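Long-range contacts in alginate lyase AlgAT5 (PDB 5ZQI), which depolymerises alginate, probably by the beta-elimination chemistry of polysaccharide lyase family 7: residues Val102-His107 against Gly257-Tyr262; Trp136-Gly141 against Ile209-Gly214; Ile147-Thr152 against Val161-Ile166. All blocks are in the same frame, centred on the assembly; numbering follows the deposited sequence.

Interaction 1. Residues Val102-His107 against Gly257-Tyr262; sequences VVFKAH and GENEIY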
ATOM      1  N   VAL A 102       3.060 -12.274   1.473  1.00  7.80           N
ATOM      2  CA  VAL A 102       3.433 -11.836   0.129  1.00  7.31           C
ATOM      3  C   VAL A 102       4.442 -10.704   0.234  1.00  5.73           C
ATOM      4  O   VAL A 102       4.193  -9.697   0.912  1.00  6.53           O
ATOM      5  CB  VAL A 102       2.202 -11.376  -0.670  1.00  7.52           C
ATOM      6  CG1 VAL A 102       2.588 -10.894  -2.064  1.00  7.26           C
ATOM      7  CG2 VAL A 102       1.186 -12.487  -0.803  1.00  8.37           C
ATOM      8  N   VAL A 103       5.559 -10.867  -0.452  1.00  7.73           N
ATOM      9  CA  VAL A 103       6.641  -9.897  -0.525  1.00  6.98           C
ATOM     10  C   VAL A 103       6.377  -8.933  -1.673  1.00  6.03           C
ATOM     11  O   VAL A 103       6.122  -9.363  -2.809  1.00  8.12           O
ATOM     12  CB  VAL A 103       7.984 -10.613  -0.735  1.00  6.87           C
ATOM     13  CG1 VAL A 103       9.124  -9.572  -0.878  1.00 10.35           C
ATOM     14  CG2 VAL A 103       8.275 -11.581   0.372  1.00  8.77           C
ATOM     15  N   PHE A 104       6.415  -7.629  -1.367  1.00  7.44           N
ATOM     16  CA  PHE A 104       6.305  -6.553  -2.355  1.00  6.42           C
ATOM     17  C   PHE A 104       7.627  -5.794  -2.320  1.00  7.22           C
ATOM     18  O   PHE A 104       8.018  -5.284  -1.264  1.00  7.58           O
ATOM     19  CB  PHE A 104       5.160  -5.590  -2.050  1.00  5.26           C
ATOM     20  CG  PHE A 104       3.783  -6.197  -2.065  1.00  7.72           C
ATOM     21  CD1 PHE A 104       3.317  -6.938  -0.981  1.00  8.33           C
ATOM     22  CD2 PHE A 104       2.931  -5.987  -3.134  1.00  5.35           C
ATOM     23  CE1 PHE A 104       2.028  -7.456  -1.013  1.00  8.12           C
ATOM     24  CE2 PHE A 104       1.666  -6.504  -3.154  1.00  6.94           C
ATOM     25  CZ  PHE A 104       1.210  -7.236  -2.099  1.00  7.95           C
ATOM     26  N   LYS A 105       8.277  -5.658  -3.474  1.00  6.07           N
ATOM     27  CA  LYS A 105       9.547  -4.941  -3.595  1.00  7.43           C
ATOM     28  C   LYS A 105       9.450  -3.930  -4.722  1.00  6.84           C
ATOM     29  O   LYS A 105       9.012  -4.278  -5.810  1.00  7.51           O
ATOM     30  CB  LYS A 105      10.713  -5.916  -3.853  1.00  7.01           C
ATOM     31  CG  LYS A 105      12.023  -5.221  -4.203  1.00  7.65           C
ATOM     32  CD  LYS A 105      13.159  -6.214  -4.353  1.00 12.90           C
ATOM     33  CE  LYS A 105      14.412  -5.523  -4.885  1.00 15.01           C
ATOM     34  NZ  LYS A 105      15.588  -6.413  -5.023  1.00 20.86           N
ATOM     35  N   ALA A 106       9.911  -2.699  -4.487  1.00  7.19           N
ATOM     36  CA  ALA A 106      10.081  -1.717  -5.556  1.00  8.33           C
ATOM     37  C   ALA A 106      11.418  -1.021  -5.372  1.00  7.94           C
ATOM     38  O   ALA A 106      11.659  -0.386  -4.341  1.00  8.59           O
ATOM     39  CB  ALA A 106       8.921  -0.712  -5.587  1.00  8.66           C
ATOM     40  N   HIS A 107      12.274  -1.166  -6.374  1.00  7.89           N
ATOM     41  CA  HIS A 107      13.613  -0.589  -6.348  1.00  7.97           C
ATOM     42  C   HIS A 107      13.628   0.832  -6.890  1.00  9.52           C
ATOM     43  O   HIS A 107      12.795   1.214  -7.704  1.00  9.72           O
ATOM     44  CB  HIS A 107      14.584  -1.464  -7.146  1.00  9.99           C
ATOM     45  CG  HIS A 107      14.198  -1.652  -8.583  1.00  9.28           C
ATOM     46  ND1 HIS A 107      12.938  -2.061  -8.973  1.00  8.57           N
ATOM     47  CD2 HIS A 107      14.906  -1.464  -9.720  1.00 12.14           C
ATOM     48  CE1 HIS A 107      12.894  -2.119 -10.295  1.00  8.61           C
ATOM     49  NE2 HIS A 107      14.079  -1.776 -10.769  1.00 11.03           N
ATOM     50  N   GLY A 257      12.705  -0.428  -1.377  1.00  7.60           N
ATOM     51  CA  GLY A 257      11.763  -0.678  -0.302  1.00  8.73           C
ATOM     52  C   GLY A 257      11.131  -2.056  -0.464  1.00  7.29           C
ATOM     53  O   GLY A 257      10.901  -2.520  -1.577  1.00  7.65           O
ATOM     54  N   GLU A 258      10.865  -2.699   0.661  1.00  7.43           N
ATOM     55  CA  GLU A 258      10.249  -4.014   0.654  1.00  7.39           C
ATOM     56  C   GLU A 258       9.390  -4.181   1.898  1.00  7.65           C
ATOM     57  O   GLU A 258       9.767  -3.747   2.995  1.00  8.28           O
ATOM     58  CB  GLU A 258      11.298  -5.118   0.575  1.00  8.92           C
ATOM     59  CG  GLU A 258      10.719  -6.529   0.399  1.00  9.15           C
ATOM     60  CD  GLU A 258      11.817  -7.526   0.130  1.00 15.67           C
ATOM     61  OE1 GLU A 258      12.245  -8.196   1.103  1.00 26.73           O
ATOM     62  OE2 GLU A 258      12.281  -7.652  -1.033  1.00 18.99           O
ATOM     63  N   ASN A 259       8.242  -4.845   1.719  1.00  7.26           N
ATOM     64  CA  ASN A 259       7.396  -5.245   2.836  1.00  7.74           C
ATOM     65  C   ASN A 259       6.771  -6.610   2.557  1.00  8.28           C
ATOM     66  O   ASN A 259       6.835  -7.148   1.451  1.00 10.19           O
ATOM     67  CB  ASN A 259       6.331  -4.170   3.146  1.00 10.99           C
ATOM     68  CG  ASN A 259       5.276  -4.033   2.063  1.00  8.38           C
ATOM     69  OD1 ASN A 259       5.527  -4.201   0.885  1.00 10.33           O
ATOM     70  ND2 ASN A 259       4.052  -3.748   2.486  1.00 10.74           N
ATOM     71  N   GLU A 260       6.197  -7.195   3.601  1.00  7.60           N
ATOM     72  CA  GLU A 260       5.556  -8.503   3.548  1.00  8.06           C
ATOM     73  C   GLU A 260       4.172  -8.344   4.162  1.00  8.72           C
ATOM     74  O   GLU A 260       4.050  -7.867   5.298  1.00  9.07           O
ATOM     75  CB  GLU A 260       6.377  -9.557   4.293  1.00 10.50           C
ATOM     76  CG  GLU A 260       7.773  -9.747   3.726  1.00 10.17           C
ATOM     77  CD  GLU A 260       8.526 -10.953   4.262  1.00 12.28           C
ATOM     78  OE1 GLU A 260       7.885 -11.839   4.897  1.00 14.88           O
ATOM     79  OE2 GLU A 260       9.750 -11.009   4.042  1.00 18.06           O
ATOM     80  N   ILE A 261       3.138  -8.704   3.402  1.00  7.70           N
ATOM     81  CA  ILE A 261       1.744  -8.616   3.853  1.00  8.12           C
ATOM     82  C   ILE A 261       1.264 -10.033   4.172  1.00  7.65           C
ATOM     83  O   ILE A 261       1.226 -10.906   3.294  1.00  8.13           O
ATOM     84  CB  ILE A 261       0.817  -7.933   2.817  1.00  7.74           C
ATOM     85  CG1 ILE A 261       1.335  -6.522   2.543  1.00  7.21           C
ATOM     86  CG2 ILE A 261      -0.642  -7.986   3.300  1.00  6.39           C
ATOM     87  CD1 ILE A 261       0.415  -5.681   1.625  1.00  8.79           C
ATOM     88  N   TYR A 262       0.834 -10.233   5.413  1.00  8.17           N
ATOM     89  CA  TYR A 262       0.317 -11.502   5.919  1.00  9.15           C
ATOM     90  C   TYR A 262      -1.185 -11.645   5.753  1.00  8.77           C
ATOM     91  O   TYR A 262      -1.665 -12.745   5.447  1.00 10.74           O
ATOM     92  CB  TYR A 262       0.661 -11.619   7.412  1.00 10.23           C
ATOM     93  CG  TYR A 262       2.104 -11.876   7.704  1.00 11.17           C
ATOM     94  CD1 TYR A 262       3.025 -10.846   7.696  1.00 15.29           C
ATOM     95  CD2 TYR A 262       2.558 -13.165   7.966  1.00 12.73           C
ATOM     96  CE1 TYR A 262       4.309 -11.110   7.880  1.00 17.33           C
ATOM     97  CE2 TYR A 262       3.870 -13.423   8.216  1.00 15.47           C
ATOM     98  CZ  TYR A 262       4.739 -12.435   8.131  1.00 16.60           C
ATOM     99  OH  TYR A 262       6.108 -12.664   8.428  1.00 21.06           O
TER

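Interaction 2. Residues Trp136-Gly141 against Ile209-Gly214; sequences WSTTSG and IVASGG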
ATOM      1  N   TRP A 136     -15.447   5.059  -4.090  1.00  8.29           N
ATOM      2  CA  TRP A 136     -16.386   5.253  -2.987  1.00  8.53           C
ATOM      3  C   TRP A 136     -16.134   6.594  -2.311  1.00  9.10           C
ATOM      4  O   TRP A 136     -15.194   7.316  -2.625  1.00  9.82           O
ATOM      5  CB  TRP A 136     -16.323   4.063  -2.008  1.00  9.08           C
ATOM      6  CG  TRP A 136     -14.939   3.605  -1.653  1.00  8.54           C
ATOM      7  CD1 TRP A 136     -14.258   2.542  -2.193  1.00  8.72           C
ATOM      8  CD2 TRP A 136     -14.072   4.171  -0.661  1.00  7.17           C
ATOM      9  NE1 TRP A 136     -13.027   2.439  -1.628  1.00  6.62           N
ATOM     10  CE2 TRP A 136     -12.886   3.414  -0.668  1.00  6.63           C
ATOM     11  CE3 TRP A 136     -14.181   5.255   0.222  1.00  8.41           C
ATOM     12  CZ2 TRP A 136     -11.823   3.707   0.173  1.00  6.34           C
ATOM     13  CZ3 TRP A 136     -13.125   5.534   1.060  1.00  7.65           C
ATOM     14  CH2 TRP A 136     -11.969   4.765   1.037  1.00  6.97           C
ATOM     15  N   SER A 137     -17.012   6.936  -1.374  1.00  9.09           N
ATOM     16  CA  SER A 137     -17.029   8.248  -0.752  1.00 10.04           C
ATOM     17  C   SER A 137     -16.856   8.135   0.754  1.00 10.30           C
ATOM     18  O   SER A 137     -17.377   7.236   1.397  1.00 12.27           O
ATOM     19  CB  SER A 137     -18.349   8.930  -1.077  1.00 13.85           C
ATOM     20  OG  SER A 137     -18.597  10.078  -0.284  1.00 16.86           O
ATOM     21  N   THR A 138     -16.159   9.107   1.333  1.00  9.57           N
ATOM     22  CA  THR A 138     -16.033   9.127   2.783  1.00  9.70           C
ATOM     23  C   THR A 138     -17.311   9.565   3.497  1.00 10.57           C
ATOM     24  O   THR A 138     -17.354   9.496   4.729  1.00 11.26           O
ATOM     25  CB  THR A 138     -14.919  10.066   3.230  1.00 10.34           C
ATOM     26  OG1 THR A 138     -15.226  11.401   2.841  1.00 10.60           O
ATOM     27  CG2 THR A 138     -13.564   9.690   2.613  1.00 11.11           C
ATOM     28  N   THR A 139     -18.318  10.022   2.762  1.00 11.13           N
ATOM     29  CA  THR A 139     -19.567  10.515   3.352  1.00 12.10           C
ATOM     30  C   THR A 139     -20.776   9.622   3.097  1.00 12.28           C
ATOM     31  O   THR A 139     -21.868   9.942   3.571  1.00 13.52           O
ATOM     32  CB  THR A 139     -19.880  11.929   2.836  1.00 12.94           C
ATOM     33  OG1 THR A 139     -19.843  11.943   1.399  1.00 15.55           O
ATOM     34  CG2 THR A 139     -18.874  12.924   3.381  1.00 16.82           C
ATOM     35  N   SER A 140     -20.625   8.527   2.367  1.00 11.62           N
ATOM     36  CA  SER A 140     -21.721   7.598   2.131  1.00 15.74           C
ATOM     37  C   SER A 140     -21.203   6.185   2.305  1.00 13.48           C
ATOM     38  O   SER A 140     -20.334   5.746   1.541  1.00 13.38           O
ATOM     39  CB  SER A 140     -22.303   7.763   0.732  1.00 16.72           C
ATOM     40  OG  SER A 140     -23.449   6.930   0.576  1.00 25.32           O
ATOM     41  N   GLY A 141     -21.746   5.475   3.292  1.00 12.92           N
ATOM     42  CA  GLY A 141     -21.291   4.134   3.584  1.00 11.59           C
ATOM     43  C   GLY A 141     -20.089   4.123   4.508  1.00 13.46           C
ATOM     44  O   GLY A 141     -19.595   5.147   4.973  1.00 14.47           O
ATOM     45  N   ILE A 209      -7.848   1.271   8.495  1.00  5.88           N
ATOM     46  CA  ILE A 209      -8.324   2.553   7.991  1.00  7.46           C
ATOM     47  C   ILE A 209      -9.826   2.423   7.792  1.00  8.57           C
ATOM     48  O   ILE A 209     -10.276   1.489   7.116  1.00  7.57           O
ATOM     49  CB  ILE A 209      -7.625   2.933   6.676  1.00  7.14           C
ATOM     50  CG1 ILE A 209      -6.109   2.965   6.855  1.00  8.45           C
ATOM     51  CG2 ILE A 209      -8.185   4.288   6.181  1.00  7.41           C
ATOM     52  CD1 ILE A 209      -5.352   3.192   5.554  1.00 11.78           C
ATOM     53  N   VAL A 210     -10.599   3.340   8.391  1.00  7.37           N
ATOM     54  CA  VAL A 210     -12.055   3.340   8.300  1.00  8.75           C
ATOM     55  C   VAL A 210     -12.514   4.720   7.852  1.00  8.60           C
ATOM     56  O   VAL A 210     -12.317   5.710   8.571  1.00 10.01           O
ATOM     57  CB  VAL A 210     -12.721   2.974   9.640  1.00  7.89           C
ATOM     58  CG1 VAL A 210     -14.245   2.965   9.482  1.00 11.16           C
ATOM     59  CG2 VAL A 210     -12.219   1.670  10.158  1.00 11.95           C
ATOM     60  N   ALA A 211     -13.174   4.781   6.712  1.00  7.57           N
ATOM     61  CA  ALA A 211     -13.751   6.014   6.179  1.00  7.92           C
ATOM     62  C   ALA A 211     -15.272   5.931   6.262  1.00  8.45           C
ATOM     63  O   ALA A 211     -15.871   4.999   5.714  1.00  9.29           O
ATOM     64  CB  ALA A 211     -13.313   6.222   4.736  1.00 10.25           C
ATOM     65  N   SER A 212     -15.901   6.916   6.899  1.00 10.25           N
ATOM     66  CA  SER A 212     -17.328   6.926   7.155  1.00  9.37           C
ATOM     67  C   SER A 212     -17.660   8.255   7.829  1.00  8.52           C
ATOM     68  O   SER A 212     -16.866   8.792   8.595  1.00 10.80           O
ATOM     69  CB  SER A 212     -17.724   5.757   8.055  1.00 11.48           C
ATOM     70  OG  SER A 212     -19.119   5.647   8.165  1.00 16.24           O
ATOM     71  N   GLY A 213     -18.844   8.768   7.517  1.00  8.99           N
ATOM     72  CA  GLY A 213     -19.354   9.926   8.240  1.00  9.62           C
ATOM     73  C   GLY A 213     -18.596  11.206   8.001  1.00 10.09           C
ATOM     74  O   GLY A 213     -18.674  12.123   8.807  1.00 11.33           O
ATOM     75  N   GLY A 214     -17.882  11.302   6.892  1.00  9.19           N
ATOM     76  CA  GLY A 214     -17.069  12.474   6.630  1.00 10.00           C
ATOM     77  C   GLY A 214     -15.790  12.514   7.433  1.00  9.13           C
ATOM     78  O   GLY A 214     -15.228  13.588   7.652  1.00 11.05           O
TER
HETATM   79  O   HOH W   1     -20.568   7.646   5.472  1.00 12.61           O

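Interaction 3. Residues Ile147-Thr152 against Val161-Ile166; sequences IDQKIT and VVVGQI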
ATOM      1  N   ILE A 147      -4.622  -4.031   7.079  1.00  7.69           N
ATOM      2  CA  ILE A 147      -3.387  -4.607   6.559  1.00  8.34           C
ATOM      3  C   ILE A 147      -2.554  -5.109   7.734  1.00  8.04           C
ATOM      4  O   ILE A 147      -2.273  -4.351   8.666  1.00  9.48           O
ATOM      5  CB  ILE A 147      -2.547  -3.602   5.753  1.00  6.95           C
ATOM      6  CG1 ILE A 147      -3.359  -2.739   4.795  1.00  7.65           C
ATOM      7  CG2 ILE A 147      -1.447  -4.376   4.990  1.00  9.33           C
ATOM      8  CD1 ILE A 147      -2.504  -1.692   4.118  1.00 10.61           C
ATOM      9  N   ASP A 148      -2.163  -6.386   7.698  1.00  8.49           N
ATOM     10  CA  ASP A 148      -1.308  -7.043   8.685  1.00  8.14           C
ATOM     11  C   ASP A 148       0.005  -7.287   7.955  1.00  8.21           C
ATOM     12  O   ASP A 148       0.037  -8.058   6.993  1.00  8.37           O
ATOM     13  CB  ASP A 148      -2.000  -8.318   9.143  1.00  9.00           C
ATOM     14  CG  ASP A 148      -1.209  -9.114  10.111  1.00 13.85           C
ATOM     15  OD1 ASP A 148      -0.106  -8.699  10.499  1.00 14.42           O
ATOM     16  OD2 ASP A 148      -1.765 -10.163  10.547  1.00 17.01           O
ATOM     17  N   GLN A 149       1.071  -6.579   8.341  1.00  7.59           N
ATOM     18  CA  GLN A 149       2.267  -6.526   7.500  1.00  7.58           C
ATOM     19  C   GLN A 149       3.493  -6.236   8.349  1.00 11.10           C
ATOM     20  O   GLN A 149       3.388  -5.925   9.542  1.00  9.01           O
ATOM     21  CB  GLN A 149       2.102  -5.472   6.386  1.00  9.14           C
ATOM     22  CG  GLN A 149       1.934  -4.015   6.907  1.00  9.31           C
ATOM     23  CD  GLN A 149       1.732  -3.016   5.802  1.00 11.02           C
ATOM     24  OE1 GLN A 149       2.147  -3.229   4.668  1.00 13.09           O
ATOM     25  NE2 GLN A 149       1.070  -1.933   6.119  1.00 11.22           N
ATOM     26  N   LYS A 150       4.670  -6.355   7.726  1.00  9.50           N
ATOM     27  CA  LYS A 150       5.916  -5.875   8.320  1.00  8.72           C
ATOM     28  C   LYS A 150       6.736  -5.237   7.216  1.00  9.48           C
ATOM     29  O   LYS A 150       6.672  -5.679   6.068  1.00 11.07           O
ATOM     30  CB  LYS A 150       6.684  -6.979   9.010  1.00 12.14           C
ATOM     31  CG  LYS A 150       7.188  -8.068   8.089  1.00 10.90           C
ATOM     32  CD  LYS A 150       7.879  -9.170   8.886  1.00 13.87           C
ATOM     33  CE  LYS A 150       8.301 -10.297   7.987  1.00 13.26           C
ATOM     34  NZ  LYS A 150       8.842 -11.434   8.807  1.00 20.75           N
ATOM     35  N   ILE A 151       7.421  -4.145   7.519  1.00  7.93           N
ATOM     36  CA  ILE A 151       8.300  -3.490   6.552  1.00  7.77           C
ATOM     37  C   ILE A 151       9.709  -4.030   6.757  1.00  8.42           C
ATOM     38  O   ILE A 151      10.198  -4.070   7.896  1.00 10.91           O
ATOM     39  CB  ILE A 151       8.254  -1.964   6.697  1.00  8.63           C
ATOM     40  CG1 ILE A 151       6.812  -1.451   6.593  1.00 12.00           C
ATOM     41  CG2 ILE A 151       9.199  -1.319   5.656  1.00  9.23           C
ATOM     42  CD1 ILE A 151       6.628  -0.025   7.151  1.00 15.28           C
ATOM     43  N   THR A 152      10.356  -4.493   5.677  1.00  8.86           N
ATOM     44  CA  THR A 152      11.607  -5.227   5.821  1.00 10.54           C
ATOM     45  C   THR A 152      12.841  -4.544   5.244  1.00  9.40           C
ATOM     46  O   THR A 152      13.958  -4.949   5.590  1.00 13.30           O
ATOM     47  CB  THR A 152      11.500  -6.626   5.197  1.00 10.32           C
ATOM     48  OG1 THR A 152      11.083  -6.525   3.829  1.00 13.35           O
ATOM     49  CG2 THR A 152      10.473  -7.479   5.940  1.00 14.66           C
ATOM     50  N   VAL A 161       9.156   4.922   2.703  1.00  7.86           N
ATOM     51  CA  VAL A 161       8.231   4.072   1.954  1.00  7.19           C
ATOM     52  C   VAL A 161       6.797   4.333   2.395  1.00  6.83           C
ATOM     53  O   VAL A 161       6.531   4.811   3.499  1.00  8.09           O
ATOM     54  CB  VAL A 161       8.542   2.557   2.100  1.00  7.00           C
ATOM     55  CG1 VAL A 161       9.942   2.231   1.578  1.00  8.80           C
ATOM     56  CG2 VAL A 161       8.318   2.109   3.550  1.00  8.59           C
ATOM     57  N   VAL A 162       5.863   3.967   1.502  1.00  6.78           N
ATOM     58  CA  VAL A 162       4.421   4.049   1.752  1.00  6.31           C
ATOM     59  C   VAL A 162       3.846   2.651   1.604  1.00  5.75           C
ATOM     60  O   VAL A 162       4.106   1.971   0.604  1.00  6.59           O
ATOM     61  CB  VAL A 162       3.743   5.047   0.793  1.00  6.08           C
ATOM     62  CG1 VAL A 162       2.216   4.881   0.782  1.00  7.87           C
ATOM     63  CG2 VAL A 162       4.097   6.504   1.164  1.00  8.70           C
ATOM     64  N   VAL A 163       3.021   2.252   2.566  1.00  6.04           N
ATOM     65  CA  VAL A 163       2.506   0.897   2.711  1.00  6.89           C
ATOM     66  C   VAL A 163       1.029   0.930   3.095  1.00 10.99           C
ATOM     67  O   VAL A 163       0.607   0.449   4.152  1.00 11.68           O
ATOM     68  CB  VAL A 163       3.346   0.143   3.749  1.00  6.47           C
ATOM     69  CG1 VAL A 163       4.790  -0.034   3.219  1.00  9.19           C
ATOM     70  CG2 VAL A 163       3.329   0.797   5.110  1.00 11.37           C
ATOM     71  N   GLY A 164       0.239   1.538   2.248  1.00  7.46           N
ATOM     72  CA  GLY A 164      -1.191   1.647   2.447  1.00  6.53           C
ATOM     73  C   GLY A 164      -1.653   3.048   2.126  1.00  6.52           C
ATOM     74  O   GLY A 164      -1.052   4.041   2.569  1.00  6.78           O
ATOM     75  N   GLN A 165      -2.717   3.162   1.339  1.00  5.63           N
ATOM     76  CA  GLN A 165      -3.255   4.459   0.993  1.00  8.48           C
ATOM     77  C   GLN A 165      -4.774   4.432   0.857  1.00  5.87           C
ATOM     78  O   GLN A 165      -5.391   3.402   0.549  1.00  5.78           O
ATOM     79  CB  GLN A 165      -2.742   4.980  -0.358  1.00  9.09           C
ATOM     80  CG  GLN A 165      -1.274   4.902  -0.597  1.00  9.18           C
ATOM     81  CD  GLN A 165      -0.911   5.612  -1.892  1.00 11.04           C
ATOM     82  OE1 GLN A 165      -1.299   6.756  -2.104  1.00 14.01           O
ATOM     83  NE2 GLN A 165      -0.193   4.931  -2.778  1.00 10.69           N
ATOM     84  N   ILE A 166      -5.365   5.619   1.022  1.00  6.81           N
ATOM     85  CA  ILE A 166      -6.584   5.982   0.301  1.00  5.82           C
ATOM     86  C   ILE A 166      -6.144   6.977  -0.763  1.00  6.11           C
ATOM     87  O   ILE A 166      -5.443   7.935  -0.437  1.00  7.11           O
ATOM     88  CB  ILE A 166      -7.654   6.612   1.204  1.00  7.69           C
ATOM     89  CG1 ILE A 166      -8.129   5.635   2.268  1.00  6.53           C
ATOM     90  CG2 ILE A 166      -8.852   7.089   0.310  1.00  7.96           C
ATOM     91  CD1 ILE A 166      -9.036   6.332   3.331  1.00 10.44           C
TER

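Interaction 1. Residues Val102-His107 against Gly257-Tyr262
Phe104 sets CG anti to its carbonyl carbon (chi1 -62°) and Ile261 does the same with CG1 (chi1 -59°); both residues leave an antiparallel sheet on the same face, and these torsions bring ring and isoleucine tip together there. The sheet is one of the two that make up the PL7 beta-sandwich, and strand 102-107 runs in it between strands 93-95 and 256-269. Phe104 CE1 meets Ile261 CD1 at 3.6 Å, the two groups passing at a slant. Asn259 shares this inward face: its OD1 comes within 3.3 Å of Phe104 CB, the amide turned well out of parallel with the ring, while its ND2 is taken by Gln149 OE1. Met241 of the facing sheet packs on both Phe104 and Asn259.

The other face carries Val103, Lys105, Glu258 and Glu260. Here Val103 spreads its two methyls over two glutamates: CG1 lies 3.5 Å from Glu258 CD, and CG2 sits 3.9 Å from Glu260 CG, side by side with it. Lys105 presents the start of its chain, CB being 3.7 Å from Glu258 OE2. The extended lysine then leads off, so that NZ stays 5.3 Å from Glu258 OE2 and makes its salt bridge with Glu91 instead. Glu260 likewise finds its partner outside, in Asn96.

Six backbone bonds hold the strands together, two at each of the hydrogen-bonded pairs Val102-Ile261, Phe104-Asn259 and Ala106-Gly257. Val103-Glu260 and Lys105-Glu258 are the non-hydrogen-bonded pairs between them, where the CA atoms draw closer and CA-H groups approach the carbonyl oxygens. The straightest of the six bonds runs from Phe104 N to Asn259 O, 2.9 Å long with 172° at the hydrogen.

Interaction 2. Residues Trp136-Gly141 against Ile209-Gly214
A tight hairpin turn at Gly213-Gly214, joining strand 205-212 to strand 215-220, is gripped by the loop 136-141 through Thr138 O. That oxygen accepts the N-H of Gly214 at 2.9 Å, the donor tilted 35° from the carbonyl plane. Both glycines have positive phi, close to the values of a type I' turn, a geometry that favours glycine. Thr139 adds a methyl beside the bond, its CG2 lying 3.7 Å from Gly214 CA; with chi1 at 52°, CG2 stands anti to the carbonyl carbon, which turns it to the glycine.

A water makes the second link, giving a hydrogen to Gly141 O at 2.7 Å and receiving one from Gly213 N at 2.9 Å. Next to it, Ser212 OG has its hydrogen-bond partner in Thr142 OG1. In the beta-sandwich this loop is the passage between sheets: it leaves strand 132-133 of one and enters strand 142-153 of the other. Within it, Ser137 OG accepts from Thr139 N at 3.1 Å, an ST turn that holds the bend through Thr138.

Deeper in, Ala211 points its CB at the loop. Trp136 CZ3 approaches that methyl to 3.7 Å at a slant, and Thr138 CG2 reaches it at 4.1 Å. The indole is fixed by a hydrogen bond from NE1 to Glu125 and by stacking on His143, while Thr138 OG1 gives its hydrogen to Lys230 O and accepts from Val232 N.

Interaction 3. Residues Ile147-Thr152 against Val161-Ile166
The flat amide of Gln149 lies between Val163 on one face and Ile147 on the other, and both of its polar edges are used. At one, NE2 donates to Val163 O over 3.1 Å, a nearly straight bond (171°) with the acceptor lying in the amide plane; at the other, OE1 takes the N-H of Asn259 ND2, which settles which way round the amide sits. Strands 147-152 and 161-166 run antiparallel in opposite sheets of the beta-sandwich, their axes 9.2 Å apart. Joined by a short connection, they form a beta-arch, so side chains fill the gap between them.

Gln149 can span it because its chain is extended beyond CG, although CG itself is held between the backbone N and the carbonyl carbon (chi1 63°). Val163 CG2 also packs 3.7 Å from NE2. A leucine here would probably leave the buried Val163 carbonyl and the Asn259 amide each without a hydrogen-bonding mate.

Around this polar bridge the filling is aliphatic. Ile151 sends CD1 to Val163 CG2 at 4.0 Å and CG2 to Val161 CG2 at 4.1 Å, with Met241 packing against both valines. Val162 and Gln165 point away from this core; Gln165 and Ile166 begin the QIH motif that, in PL7 relatives, belongs to the active site. Gly164, with a phi of 136°, leaves room for Ile147: its CA lies 4.0 Å from Ile147 CD1, and that same methyl is 3.8 Å from Val163 O.

How the interactions relate
Interactions 1 and 3 are direct neighbours, their centres 9 Å apart, because strands 256-269 and 142-153 lie side by side in one sheet. Probable hydrogen bonds join them from Tyr262 N to Asp148 O and from Thr152 N to Glu258 O, both 2.8 Å. Interaction 2 sits toward the far end of the sandwich, about 28 Å from interaction 1 between centres, but it meets interaction 3 inside the core, where Ile209 CG2 packs 3.6 Å from Ile166 CD1. Along the chain, interaction 3 is nested within interaction 2, and interaction 2 within interaction 1. By analogy with PL7 relatives, the probable catalytic groove lies across the other face of the sheet that holds 161-166.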